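Local coordinates for acyl-CoA dehydrogenase (Mycobacterium thermoresistibile, PDB 3NF4), which binds flavin-adenine dinucleotide and probably catalyses the flavin-dependent alpha,beta-dehydrogenation of acyl-CoA thioesters, at residues Trp91-Val96 and Leu212-Thr217; Ile130-Leu135 and Ser165-Gly170; Gly204-Lys209 and Pro216-Phe221. One frame throughout, in Å; residues are numbered along the deposited sequence.

In the fold
Contacts 2 and 3 lie in the middle beta domain of an acyl-CoA dehydrogenase and meet the isoalloxazine ring of the bound FAD. Contact 2 supplies several of the hydrogen bonds to the flavin ring, and contact 3, its centre about 10 Å from that of contact 2, packs Thr217 and Lys209 against the dimethylbenzene end. Strands 157-168 and 217-228 are neighbours in one antiparallel sheet; there Ile167 N lies 2.8 Å from Thr218 O and His169 N 2.9 Å from Pro216 O, both probable hydrogen bonds. Contact 1, centred about 12 Å from contact 2 and 13 Å from contact 3, fastens the loop leading into strand 217-228 to the N-terminal helical domain, shares Pro216 and Thr217 with contact 3, and reaches FAD through Thr217.

Contact 1 of 3, residues Trp91-Val96 and Leu212-Thr217; sequences WASVAV and LHAVPT
The first turn of helix 92-104 faces an irregular loop, with Ser93 and Leu212 nearest at 5.2 Å between their CA atoms. Ser93 points at the loop, its OG anti to the backbone N (chi1 178°), which brings the hydroxyl to the backbone of Val215. Val215 N donates a weak hydrogen bond of 3.5 Å to Ser93 OG, nearly straight at 165°. The hydroxyl gives its own proton to a water 2.7 Å from Ser93 OG, so the water, itself held by Ser93 OG, donates to both loop carbonyls, Leu212 O and Val215 O. This joins the N-terminal helical domain to the middle beta domain of the acyl-CoA dehydrogenase fold, just ahead of strand 217-228. Leu212 covers the helix start, its CD1 lying 4.1 Å from Ala92 CB and 3.8 Å from Ser93 N; the short alanine side chain lets the leucine branch come close. At the N-cap position, Trp91 brings CZ2 of its indole obliquely to within 3.6 Å of Ala214 CB, while Val94 CG2 lies over one face of the ring, toward the rim. Glu43 accepts from Trp91 NE1 and Ala214 N, tying the indole and the loop to helix 39-45.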
loop_
_atom_site.group_PDB
_atom_site.type_symbol
_atom_site.label_atom_id
_atom_site.label_comp_id
_atom_site.label_asym_id
_atom_site.label_seq_id
_atom_site.Cartn_x
_atom_site.Cartn_y
_atom_site.Cartn_z
ATOM N N TRP A 91 3.261 -18.519 22.305
ATOM C CA TRP A 91 2.990 -19.708 21.468
ATOM C C TRP A 91 1.702 -19.572 20.685
ATOM O O TRP A 91 0.630 -19.893 21.229
ATOM C CB TRP A 91 2.895 -20.974 22.343
ATOM C CG TRP A 91 3.151 -22.288 21.614
ATOM C CD1 TRP A 91 3.014 -22.545 20.263
ATOM C CD2 TRP A 91 3.558 -23.536 22.214
ATOM N NE1 TRP A 91 3.351 -23.853 19.994
ATOM C CE2 TRP A 91 3.673 -24.486 21.167
ATOM C CE3 TRP A 91 3.847 -23.936 23.528
ATOM C CZ2 TRP A 91 4.068 -25.810 21.398
ATOM C CZ3 TRP A 91 4.231 -25.252 23.762
ATOM C CH2 TRP A 91 4.341 -26.176 22.704
ATOM N N ALA A 92 1.804 -19.153 19.415
ATOM C CA ALA A 92 0.599 -18.841 18.609
ATOM C C ALA A 92 -0.334 -20.037 18.436
ATOM O O ALA A 92 -1.553 -19.906 18.572
ATOM C CB ALA A 92 0.969 -18.252 17.208
ATOM N N SER A 93 0.233 -21.197 18.126
ATOM C CA SER A 93 -0.568 -22.410 17.949
ATOM C C SER A 93 -1.413 -22.786 19.174
ATOM O O SER A 93 -2.544 -23.187 19.034
ATOM C CB SER A 93 0.316 -23.574 17.507
ATOM O OG SER A 93 -0.471 -24.739 17.386
ATOM N N VAL A 94 -0.871 -22.601 20.375
ATOM C CA VAL A 94 -1.588 -22.868 21.609
ATOM C C VAL A 94 -2.751 -21.889 21.841
ATOM O O VAL A 94 -3.849 -22.278 22.310
ATOM C CB VAL A 94 -0.602 -22.880 22.816
ATOM C CG1 VAL A 94 -1.342 -22.769 24.164
ATOM C CG2 VAL A 94 0.274 -24.160 22.772
ATOM N N ALA A 95 -2.533 -20.620 21.513
ATOM C CA ALA A 95 -3.545 -19.619 21.761
ATOM C C ALA A 95 -4.717 -19.766 20.791
ATOM O O ALA A 95 -5.880 -19.571 21.171
ATOM C CB ALA A 95 -2.935 -18.243 21.692
ATOM N N VAL A 96 -4.412 -20.093 19.527
ATOM C CA VAL A 96 -5.459 -20.496 18.583
ATOM C C VAL A 96 -6.350 -21.597 19.229
ATOM O O VAL A 96 -7.580 -21.479 19.259
ATOM C CB VAL A 96 -4.882 -20.894 17.161
ATOM C CG1 VAL A 96 -5.944 -21.514 16.281
ATOM C CG2 VAL A 96 -4.322 -19.670 16.432
ATOM N N LEU A 212 2.664 -23.424 12.326
ATOM C CA LEU A 212 1.625 -23.656 13.354
ATOM C C LEU A 212 1.425 -25.158 13.590
ATOM O O LEU A 212 0.308 -25.674 13.526
ATOM C CB LEU A 212 0.313 -22.992 12.923
ATOM C CG LEU A 212 -0.646 -22.289 13.886
ATOM C CD1 LEU A 212 -0.133 -20.886 14.330
ATOM C CD2 LEU A 212 -2.075 -22.181 13.229
ATOM N N HIS A 213 2.522 -25.860 13.841
ATOM C CA HIS A 213 2.568 -27.326 13.721
ATOM C C HIS A 213 2.069 -28.110 14.935
ATOM O O HIS A 213 1.575 -29.234 14.758
ATOM C CB HIS A 213 3.993 -27.806 13.439
ATOM C CG HIS A 213 4.622 -27.210 12.217
ATOM N ND1 HIS A 213 4.172 -27.475 10.939
ATOM C CD2 HIS A 213 5.709 -26.418 12.074
ATOM C CE1 HIS A 213 4.937 -26.846 10.061
ATOM N NE2 HIS A 213 5.880 -26.199 10.725
ATOM N N ALA A 214 2.212 -27.549 16.145
ATOM C CA ALA A 214 2.097 -28.321 17.386
ATOM C C ALA A 214 0.733 -28.984 17.664
ATOM O O ALA A 214 0.675 -30.167 17.978
ATOM C CB ALA A 214 2.510 -27.476 18.562
ATOM N N VAL A 215 -0.339 -28.200 17.617
ATOM C CA VAL A 215 -1.696 -28.701 17.771
ATOM C C VAL A 215 -2.119 -29.159 16.356
ATOM O O VAL A 215 -2.060 -28.358 15.421
ATOM C CB VAL A 215 -2.637 -27.561 18.239
ATOM C CG1 VAL A 215 -4.068 -28.033 18.342
ATOM C CG2 VAL A 215 -2.188 -26.976 19.574
ATOM N N PRO A 216 -2.569 -30.425 16.202
ATOM C CA PRO A 216 -2.831 -30.928 14.848
ATOM C C PRO A 216 -4.158 -30.433 14.239
ATOM O O PRO A 216 -5.108 -30.141 14.959
ATOM C CB PRO A 216 -2.859 -32.455 15.044
ATOM C CG PRO A 216 -3.345 -32.649 16.476
ATOM C CD PRO A 216 -3.056 -31.356 17.243
ATOM N N THR A 217 -4.193 -30.364 12.912
ATOM C CA THR A 217 -5.384 -30.052 12.138
ATOM C C THR A 217 -5.727 -31.293 11.284
ATOM O O THR A 217 -4.912 -31.736 10.476
ATOM C CB THR A 217 -5.106 -28.799 11.221
ATOM O OG1 THR A 217 -4.687 -27.680 12.029
ATOM C CG2 THR A 217 -6.345 -28.403 10.419
HETATM O O HOH W 1 -1.812 -25.689 15.212
#

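Contact 2 of 3, residues Ile130-Leu135 and Ser165-Gly170; sequences IGAYSL and SWITHG. With FAD (flavin-adenine dinucleotide), chain C.
The flavin site of the acyl-CoA dehydrogenase middle domain lies across these two strands, which run nearly antiparallel (161°) but belong to different sheets, with axes 6.4 Å apart. Side chains fill the gap between them. Ala132 CB meets Thr168 O at 3.5 Å and Ile167 CG2 at 4.2 Å; the small methyl of alanine lets the strand come close to the Thr168 carbonyl, inside the turn. Further along, the CD1 end of Ile167 reaches Ser134 OG at 3.4 Å. At the other end Ile130 lays its CG2 branch over one face of the His169 imidazole, 3.5 Å from CE1, and the two side chains cross at about a right angle. A water in the plane of that ring links His169 ND1 to Gly131 O, while Tyr48 holds NE2; both ring nitrogens therefore have partners. The type II turn from Ile167 to Gly170 closes with Gly170 N bonded to Ile167 O.

Both segments turn polar groups to the isoalloxazine. FAD N3 donates to Tyr133 O at 3.2 Å, and Leu135 N gives FAD O2 a weak bond. Thr168 serves twice: its N bonds weakly but fairly straight (163°) to FAD O4, and its OG1, anti to the carbonyl carbon at chi1 -64°, donates to FAD N5 over 3.1 Å. Donors at O2, O4 and N5 would be expected to draw electron density toward the pyrimidine side and N5, consistent with a flavin poised to accept hydride there.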
loop_
_atom_site.group_PDB
_atom_site.type_symbol
_atom_site.label_atom_id
_atom_site.label_comp_id
_atom_site.label_asym_id
_atom_site.label_seq_id
_atom_site.Cartn_x
_atom_site.Cartn_y
_atom_site.Cartn_z
ATOM N N ILE A 130 -10.963 -30.376 26.615
ATOM C CA ILE A 130 -10.643 -29.566 25.422
ATOM C C ILE A 130 -11.709 -29.761 24.351
ATOM O O ILE A 130 -12.026 -30.905 23.983
ATOM C CB ILE A 130 -9.272 -29.910 24.796
ATOM C CG1 ILE A 130 -8.174 -29.989 25.854
ATOM C CG2 ILE A 130 -8.877 -28.836 23.817
ATOM C CD1 ILE A 130 -7.133 -31.077 25.587
ATOM N N GLY A 131 -12.259 -28.642 23.868
ATOM C CA GLY A 131 -13.275 -28.642 22.828
ATOM C C GLY A 131 -12.780 -28.328 21.417
ATOM O O GLY A 131 -11.788 -27.614 21.214
ATOM N N ALA A 132 -13.481 -28.881 20.436
ATOM C CA ALA A 132 -13.209 -28.575 19.050
ATOM C C ALA A 132 -14.521 -28.252 18.337
ATOM O O ALA A 132 -15.618 -28.568 18.843
ATOM C CB ALA A 132 -12.463 -29.713 18.368
ATOM N N TYR A 133 -14.395 -27.611 17.179
ATOM C CA TYR A 133 -15.511 -27.019 16.460
ATOM C C TYR A 133 -15.398 -27.499 14.995
ATOM O O TYR A 133 -14.331 -27.339 14.382
ATOM C CB TYR A 133 -15.380 -25.500 16.581
ATOM C CG TYR A 133 -16.551 -24.665 16.106
ATOM C CD1 TYR A 133 -17.629 -24.402 16.943
ATOM C CD2 TYR A 133 -16.547 -24.076 14.837
ATOM C CE1 TYR A 133 -18.708 -23.618 16.524
ATOM C CE2 TYR A 133 -17.621 -23.277 14.406
ATOM C CZ TYR A 133 -18.697 -23.060 15.263
ATOM O OH TYR A 133 -19.759 -22.282 14.863
ATOM N N SER A 134 -16.481 -28.079 14.455
ATOM C CA SER A 134 -16.459 -28.758 13.154
ATOM C C SER A 134 -17.544 -28.339 12.160
ATOM O O SER A 134 -18.709 -28.775 12.261
ATOM C CB SER A 134 -16.523 -30.271 13.349
ATOM O OG SER A 134 -16.358 -30.916 12.102
ATOM N N LEU A 135 -17.155 -27.541 11.166
ATOM C CA LEU A 135 -18.118 -26.957 10.238
ATOM C C LEU A 135 -17.706 -27.139 8.775
ATOM O O LEU A 135 -18.518 -27.562 7.948
ATOM C CB LEU A 135 -18.373 -25.475 10.589
ATOM C CG LEU A 135 -19.329 -24.605 9.762
ATOM C CD1 LEU A 135 -20.744 -24.728 10.252
ATOM C CD2 LEU A 135 -18.937 -23.129 9.792
ATOM N N SER A 165 -13.629 -31.438 7.423
ATOM C CA SER A 165 -12.199 -31.123 7.282
ATOM C C SER A 165 -11.701 -29.933 8.102
ATOM O O SER A 165 -12.481 -29.177 8.688
ATOM C CB SER A 165 -11.811 -30.977 5.813
ATOM O OG SER A 165 -12.654 -30.064 5.167
ATOM N N TRP A 166 -10.385 -29.788 8.160
ATOM C CA TRP A 166 -9.738 -28.677 8.860
ATOM C C TRP A 166 -10.168 -28.577 10.319
ATOM O O TRP A 166 -10.521 -27.515 10.758
ATOM C CB TRP A 166 -9.999 -27.332 8.165
ATOM C CG TRP A 166 -9.746 -27.301 6.652
ATOM C CD1 TRP A 166 -10.687 -27.122 5.665
ATOM C CD2 TRP A 166 -8.487 -27.439 5.974
ATOM N NE1 TRP A 166 -10.095 -27.164 4.430
ATOM C CE2 TRP A 166 -8.750 -27.358 4.584
ATOM C CE3 TRP A 166 -7.169 -27.634 6.402
ATOM C CZ2 TRP A 166 -7.740 -27.455 3.617
ATOM C CZ3 TRP A 166 -6.152 -27.735 5.436
ATOM C CH2 TRP A 166 -6.448 -27.644 4.060
ATOM N N ILE A 167 -10.142 -29.677 11.065
ATOM C CA ILE A 167 -10.532 -29.632 12.475
ATOM C C ILE A 167 -9.313 -29.431 13.380
ATOM O O ILE A 167 -8.518 -30.347 13.579
ATOM C CB ILE A 167 -11.328 -30.912 12.881
ATOM C CG1 ILE A 167 -12.568 -31.083 11.972
ATOM C CG2 ILE A 167 -11.676 -30.915 14.394
ATOM C CD1 ILE A 167 -13.299 -32.381 12.139
ATOM N N THR A 168 -9.179 -28.220 13.919
ATOM C CA THR A 168 -8.196 -27.885 14.955
ATOM C C THR A 168 -8.378 -28.723 16.223
ATOM O O THR A 168 -9.469 -28.756 16.801
ATOM C CB THR A 168 -8.340 -26.411 15.351
ATOM O OG1 THR A 168 -8.027 -25.594 14.216
ATOM C CG2 THR A 168 -7.428 -26.062 16.532
ATOM N N HIS A 169 -7.298 -29.376 16.655
ATOM C CA HIS A 169 -7.347 -30.342 17.752
ATOM C C HIS A 169 -8.039 -31.662 17.337
ATOM O O HIS A 169 -8.393 -32.486 18.180
ATOM C CB HIS A 169 -7.993 -29.718 18.998
ATOM C CG HIS A 169 -7.042 -29.510 20.135
ATOM N ND1 HIS A 169 -7.028 -28.360 20.897
ATOM C CD2 HIS A 169 -6.069 -30.306 20.639
ATOM C CE1 HIS A 169 -6.086 -28.458 21.819
ATOM N NE2 HIS A 169 -5.490 -29.629 21.687
ATOM N N GLY A 170 -8.230 -31.847 16.031
ATOM C CA GLY A 170 -8.791 -33.083 15.475
ATOM C C GLY A 170 -8.073 -34.338 15.954
ATOM O O GLY A 170 -6.865 -34.479 15.773
HETATM P PA FAD C . -12.239 -21.232 -0.536
HETATM O O1A FAD C . -13.617 -20.984 0.013
HETATM O O2A FAD C . -12.094 -22.305 -1.582
HETATM O O5B FAD C . -11.680 -19.857 -1.170
HETATM C C5B FAD C . -10.543 -19.768 -2.026
HETATM C C4B FAD C . -10.324 -18.302 -2.431
HETATM O O4B FAD C . -11.483 -17.734 -3.078
HETATM C C3B FAD C . -10.025 -17.432 -1.217
HETATM O O3B FAD C . -8.995 -16.507 -1.556
HETATM C C2B FAD C . -11.315 -16.666 -0.969
HETATM O O2B FAD C . -11.084 -15.420 -0.272
HETATM C C1B FAD C . -11.921 -16.555 -2.381
HETATM N N9A FAD C . -13.397 -16.465 -2.254
HETATM C C8A FAD C . -14.236 -17.456 -1.831
HETATM N N7A FAD C . -15.499 -16.976 -1.807
HETATM C C5A FAD C . -15.450 -15.688 -2.221
HETATM C C6A FAD C . -16.414 -14.701 -2.408
HETATM N N6A FAD C . -17.715 -14.974 -2.139
HETATM N N1A FAD C . -16.037 -13.466 -2.858
HETATM C C2A FAD C . -14.744 -13.189 -3.118
HETATM N N3A FAD C . -13.799 -14.126 -2.931
HETATM C C4A FAD C . -14.123 -15.368 -2.491
HETATM N N1 FAD C . -12.722 -24.766 9.862
HETATM C C2 FAD C . -13.574 -25.091 10.883
HETATM O O2 FAD C . -14.819 -25.109 10.701
HETATM N N3 FAD C . -13.087 -25.397 12.115
HETATM C C4 FAD C . -11.751 -25.386 12.365
HETATM O O4 FAD C . -11.345 -25.680 13.518
HETATM C C4X FAD C . -10.857 -25.047 11.330
HETATM N N5 FAD C . -9.515 -25.042 11.552
HETATM C C5X FAD C . -8.670 -24.742 10.530
HETATM C C6 FAD C . -7.293 -24.741 10.756
HETATM C C7 FAD C . -6.401 -24.437 9.727
HETATM C C7M FAD C . -4.917 -24.449 10.015
HETATM C C8 FAD C . -6.913 -24.130 8.461
HETATM C C8M FAD C . -6.049 -23.784 7.276
HETATM C C9 FAD C . -8.289 -24.127 8.245
HETATM C C9A FAD C . -9.184 -24.428 9.260
HETATM N N10 FAD C . -10.522 -24.415 9.020
HETATM C C10 FAD C . -11.369 -24.741 10.045
HETATM C "C1'" FAD C . -11.060 -24.088 7.664
HETATM C "C2'" FAD C . -10.959 -22.592 7.262
HETATM O "O2'" FAD C . -11.903 -21.815 8.026
HETATM C "C3'" FAD C . -11.081 -22.380 5.724
HETATM O "O3'" FAD C . -9.923 -22.966 5.114
HETATM C "C4'" FAD C . -11.195 -20.927 5.206
HETATM O "O4'" FAD C . -12.176 -20.174 5.941
HETATM C "C5'" FAD C . -11.481 -20.741 3.693
HETATM O "O5'" FAD C . -12.205 -21.786 2.996
HETATM P P FAD C . -11.491 -22.644 1.815
HETATM O O1P FAD C . -10.162 -23.164 2.335
HETATM O O2P FAD C . -12.452 -23.645 1.237
HETATM O O3P FAD C . -11.210 -21.502 0.693
HETATM O O HOH W 2 -8.914 -26.480 20.898
HETATM O O HOH W 3 -15.221 -29.205 9.866
#

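Contact 3 of 3, residues Gly204-Lys209 and Pro216-Phe221; sequences GKPEEK and PTTSAF. With FAD (flavin-adenine dinucleotide), chain C.
Ser219 O is gripped from opposite faces of its carbonyl plane: Gly204 N reaches it across the contact at 3.3 Å and Thr218 OG1 comes from its own strand. Neither donor lies in that plane; Gly204 N stands 52° out of it. Glycine suits this place because its CA, without a side chain, can come close to Ser219 OG. Three residues on, Glu207 N donates to Thr217 O at 3.1 Å, nearly along the C=O axis, with an N-H...O angle of 164°. Between these bonds the CG2 methyl of Thr218 packs on Pro206 CA; beyond Thr217, Pro206 CB meets Pro216 CB at 4.2 Å.

The loop of 204-209 follows strand 201-203, the outermost strand, within this chain, of the antiparallel sheet in the middle domain, and strand 217-228 pairs with both that strand and strand 157-168. The loop runs beside the start of strand 217-228, tied to it by the two backbone bonds, and brings Lys209 to the flavin.

There Lys209 bends at chi3 and chi4, which carries its chain across Thr217 at about a right angle. Its ammonium group gives a weak bond to Thr217 OG1 and another to Leu212 O. A water joins Glu207 O, which accepts from it at 2.8 Å, to Thr217 N and, weakly, to Lys209 NZ. The aliphatic parts face the cofactor: Thr217 CG2 lies 3.8 Å from FAD C6, and Lys209 CD is 3.8 Å from the FAD methyl C7M. Tyr351 of the second subunit packs on Lys209, and Thr352 of that subunit on Glu207.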
loop_
_atom_site.group_PDB
_atom_site.type_symbol
_atom_site.label_atom_id
_atom_site.label_comp_id
_atom_site.label_asym_id
_atom_site.label_seq_id
_atom_site.Cartn_x
_atom_site.Cartn_y
_atom_site.Cartn_z
ATOM N N GLY A 204 -8.467 -38.701 10.069
ATOM C CA GLY A 204 -7.331 -38.874 9.159
ATOM C C GLY A 204 -6.012 -38.354 9.728
ATOM O O GLY A 204 -5.959 -37.860 10.857
ATOM N N LYS A 205 -4.944 -38.437 8.932
ATOM C CA LYS A 205 -3.621 -37.992 9.390
ATOM C C LYS A 205 -3.524 -36.441 9.394
ATOM O O LYS A 205 -4.165 -35.767 8.560
ATOM C CB LYS A 205 -2.493 -38.660 8.570
ATOM C CG LYS A 205 -1.889 -37.793 7.491
ATOM C CD LYS A 205 -1.079 -38.567 6.495
ATOM C CE LYS A 205 -0.423 -37.614 5.462
ATOM N NZ LYS A 205 0.719 -36.747 5.999
ATOM N N PRO A 206 -2.732 -35.878 10.335
ATOM C CA PRO A 206 -2.516 -34.430 10.406
ATOM C C PRO A 206 -2.005 -33.819 9.089
ATOM O O PRO A 206 -1.060 -34.342 8.493
ATOM C CB PRO A 206 -1.465 -34.287 11.518
ATOM C CG PRO A 206 -1.659 -35.500 12.376
ATOM C CD PRO A 206 -1.980 -36.591 11.392
ATOM N N GLU A 207 -2.639 -32.731 8.649
ATOM C CA GLU A 207 -2.140 -31.919 7.522
ATOM C C GLU A 207 -0.703 -31.458 7.738
ATOM O O GLU A 207 -0.334 -31.058 8.847
ATOM C CB GLU A 207 -3.001 -30.660 7.320
ATOM C CG GLU A 207 -4.457 -30.910 6.929
ATOM C CD GLU A 207 -4.626 -31.568 5.557
ATOM O OE1 GLU A 207 -3.873 -31.237 4.611
ATOM O OE2 GLU A 207 -5.534 -32.419 5.436
ATOM N N GLU A 208 0.082 -31.505 6.669
ATOM C CA GLU A 208 1.440 -30.953 6.623
ATOM C C GLU A 208 1.405 -29.465 6.184
ATOM O O GLU A 208 1.263 -29.172 4.996
ATOM C CB GLU A 208 2.290 -31.740 5.601
ATOM C CG GLU A 208 2.539 -33.215 5.917
ATOM C CD GLU A 208 2.984 -34.012 4.680
ATOM O OE1 GLU A 208 2.464 -33.737 3.557
ATOM O OE2 GLU A 208 3.834 -34.926 4.831
ATOM N N LYS A 209 1.576 -28.551 7.138
ATOM C CA LYS A 209 1.377 -27.115 6.903
ATOM C C LYS A 209 2.684 -26.342 6.811
ATOM O O LYS A 209 3.729 -26.865 7.160
ATOM C CB LYS A 209 0.464 -26.516 7.978
ATOM C CG LYS A 209 -0.842 -27.319 8.215
ATOM C CD LYS A 209 -1.874 -26.584 9.052
ATOM C CE LYS A 209 -1.436 -26.380 10.531
ATOM N NZ LYS A 209 -1.318 -27.654 11.326
ATOM N N PRO A 216 -2.569 -30.425 16.202
ATOM C CA PRO A 216 -2.831 -30.928 14.848
ATOM C C PRO A 216 -4.158 -30.433 14.239
ATOM O O PRO A 216 -5.108 -30.141 14.959
ATOM C CB PRO A 216 -2.859 -32.455 15.044
ATOM C CG PRO A 216 -3.345 -32.649 16.476
ATOM C CD PRO A 216 -3.056 -31.356 17.243
ATOM N N THR A 217 -4.193 -30.364 12.912
ATOM C CA THR A 217 -5.384 -30.052 12.138
ATOM C C THR A 217 -5.727 -31.293 11.284
ATOM O O THR A 217 -4.912 -31.736 10.476
ATOM C CB THR A 217 -5.106 -28.799 11.221
ATOM O OG1 THR A 217 -4.687 -27.680 12.029
ATOM C CG2 THR A 217 -6.345 -28.403 10.419
ATOM N N THR A 218 -6.917 -31.861 11.451
ATOM C CA THR A 218 -7.242 -33.138 10.760
ATOM C C THR A 218 -8.648 -33.178 10.150
ATOM O O THR A 218 -9.523 -32.384 10.528
ATOM C CB THR A 218 -7.109 -34.403 11.701
ATOM O OG1 THR A 218 -8.287 -34.539 12.522
ATOM C CG2 THR A 218 -5.828 -34.367 12.594
ATOM N N SER A 219 -8.869 -34.126 9.238
ATOM C CA SER A 219 -10.215 -34.423 8.747
ATOM C C SER A 219 -10.964 -35.447 9.625
ATOM O O SER A 219 -10.359 -36.082 10.505
ATOM C CB SER A 219 -10.160 -34.869 7.280
ATOM O OG SER A 219 -9.662 -36.188 7.167
ATOM N N ALA A 220 -12.277 -35.587 9.412
ATOM C CA ALA A 220 -13.083 -36.602 10.125
ATOM C C ALA A 220 -14.014 -37.407 9.220
ATOM O O ALA A 220 -14.494 -36.919 8.195
ATOM C CB ALA A 220 -13.885 -35.980 11.301
ATOM N N PHE A 221 -14.290 -38.641 9.630
ATOM C CA PHE A 221 -15.171 -39.509 8.862
ATOM C C PHE A 221 -16.243 -40.179 9.718
ATOM O O PHE A 221 -15.933 -40.861 10.692
ATOM C CB PHE A 221 -14.347 -40.541 8.093
ATOM C CG PHE A 221 -15.174 -41.454 7.223
ATOM C CD1 PHE A 221 -15.918 -40.937 6.146
ATOM C CD2 PHE A 221 -15.201 -42.830 7.469
ATOM C CE1 PHE A 221 -16.686 -41.776 5.338
ATOM C CE2 PHE A 221 -15.963 -43.679 6.676
ATOM C CZ PHE A 221 -16.709 -43.158 5.604
HETATM P PA FAD C . -12.239 -21.232 -0.536
HETATM O O1A FAD C . -13.617 -20.984 0.013
HETATM O O2A FAD C . -12.094 -22.305 -1.582
HETATM O O5B FAD C . -11.680 -19.857 -1.170
HETATM C C5B FAD C . -10.543 -19.768 -2.026
HETATM C C4B FAD C . -10.324 -18.302 -2.431
HETATM O O4B FAD C . -11.483 -17.734 -3.078
HETATM C C3B FAD C . -10.025 -17.432 -1.217
HETATM O O3B FAD C . -8.995 -16.507 -1.556
HETATM C C2B FAD C . -11.315 -16.666 -0.969
HETATM O O2B FAD C . -11.084 -15.420 -0.272
HETATM C C1B FAD C . -11.921 -16.555 -2.381
HETATM N N9A FAD C . -13.397 -16.465 -2.254
HETATM C C8A FAD C . -14.236 -17.456 -1.831
HETATM N N7A FAD C . -15.499 -16.976 -1.807
HETATM C C5A FAD C . -15.450 -15.688 -2.221
HETATM C C6A FAD C . -16.414 -14.701 -2.408
HETATM N N6A FAD C . -17.715 -14.974 -2.139
HETATM N N1A FAD C . -16.037 -13.466 -2.858
HETATM C C2A FAD C . -14.744 -13.189 -3.118
HETATM N N3A FAD C . -13.799 -14.126 -2.931
HETATM C C4A FAD C . -14.123 -15.368 -2.491
HETATM N N1 FAD C . -12.722 -24.766 9.862
HETATM C C2 FAD C . -13.574 -25.091 10.883
HETATM O O2 FAD C . -14.819 -25.109 10.701
HETATM N N3 FAD C . -13.087 -25.397 12.115
HETATM C C4 FAD C . -11.751 -25.386 12.365
HETATM O O4 FAD C . -11.345 -25.680 13.518
HETATM C C4X FAD C . -10.857 -25.047 11.330
HETATM N N5 FAD C . -9.515 -25.042 11.552
HETATM C C5X FAD C . -8.670 -24.742 10.530
HETATM C C6 FAD C . -7.293 -24.741 10.756
HETATM C C7 FAD C . -6.401 -24.437 9.727
HETATM C C7M FAD C . -4.917 -24.449 10.015
HETATM C C8 FAD C . -6.913 -24.130 8.461
HETATM C C8M FAD C . -6.049 -23.784 7.276
HETATM C C9 FAD C . -8.289 -24.127 8.245
HETATM C C9A FAD C . -9.184 -24.428 9.260
HETATM N N10 FAD C . -10.522 -24.415 9.020
HETATM C C10 FAD C . -11.369 -24.741 10.045
HETATM C "C1'" FAD C . -11.060 -24.088 7.664
HETATM C "C2'" FAD C . -10.959 -22.592 7.262
HETATM O "O2'" FAD C . -11.903 -21.815 8.026
HETATM C "C3'" FAD C . -11.081 -22.380 5.724
HETATM O "O3'" FAD C . -9.923 -22.966 5.114
HETATM C "C4'" FAD C . -11.195 -20.927 5.206
HETATM O "O4'" FAD C . -12.176 -20.174 5.941
HETATM C "C5'" FAD C . -11.481 -20.741 3.693
HETATM O "O5'" FAD C . -12.205 -21.786 2.996
HETATM P P FAD C . -11.491 -22.644 1.815
HETATM O O1P FAD C . -10.162 -23.164 2.335
HETATM O O2P FAD C . -12.452 -23.645 1.237
HETATM O O3P FAD C . -11.210 -21.502 0.693
HETATM O O HOH W 4 -1.554 -30.662 11.305
#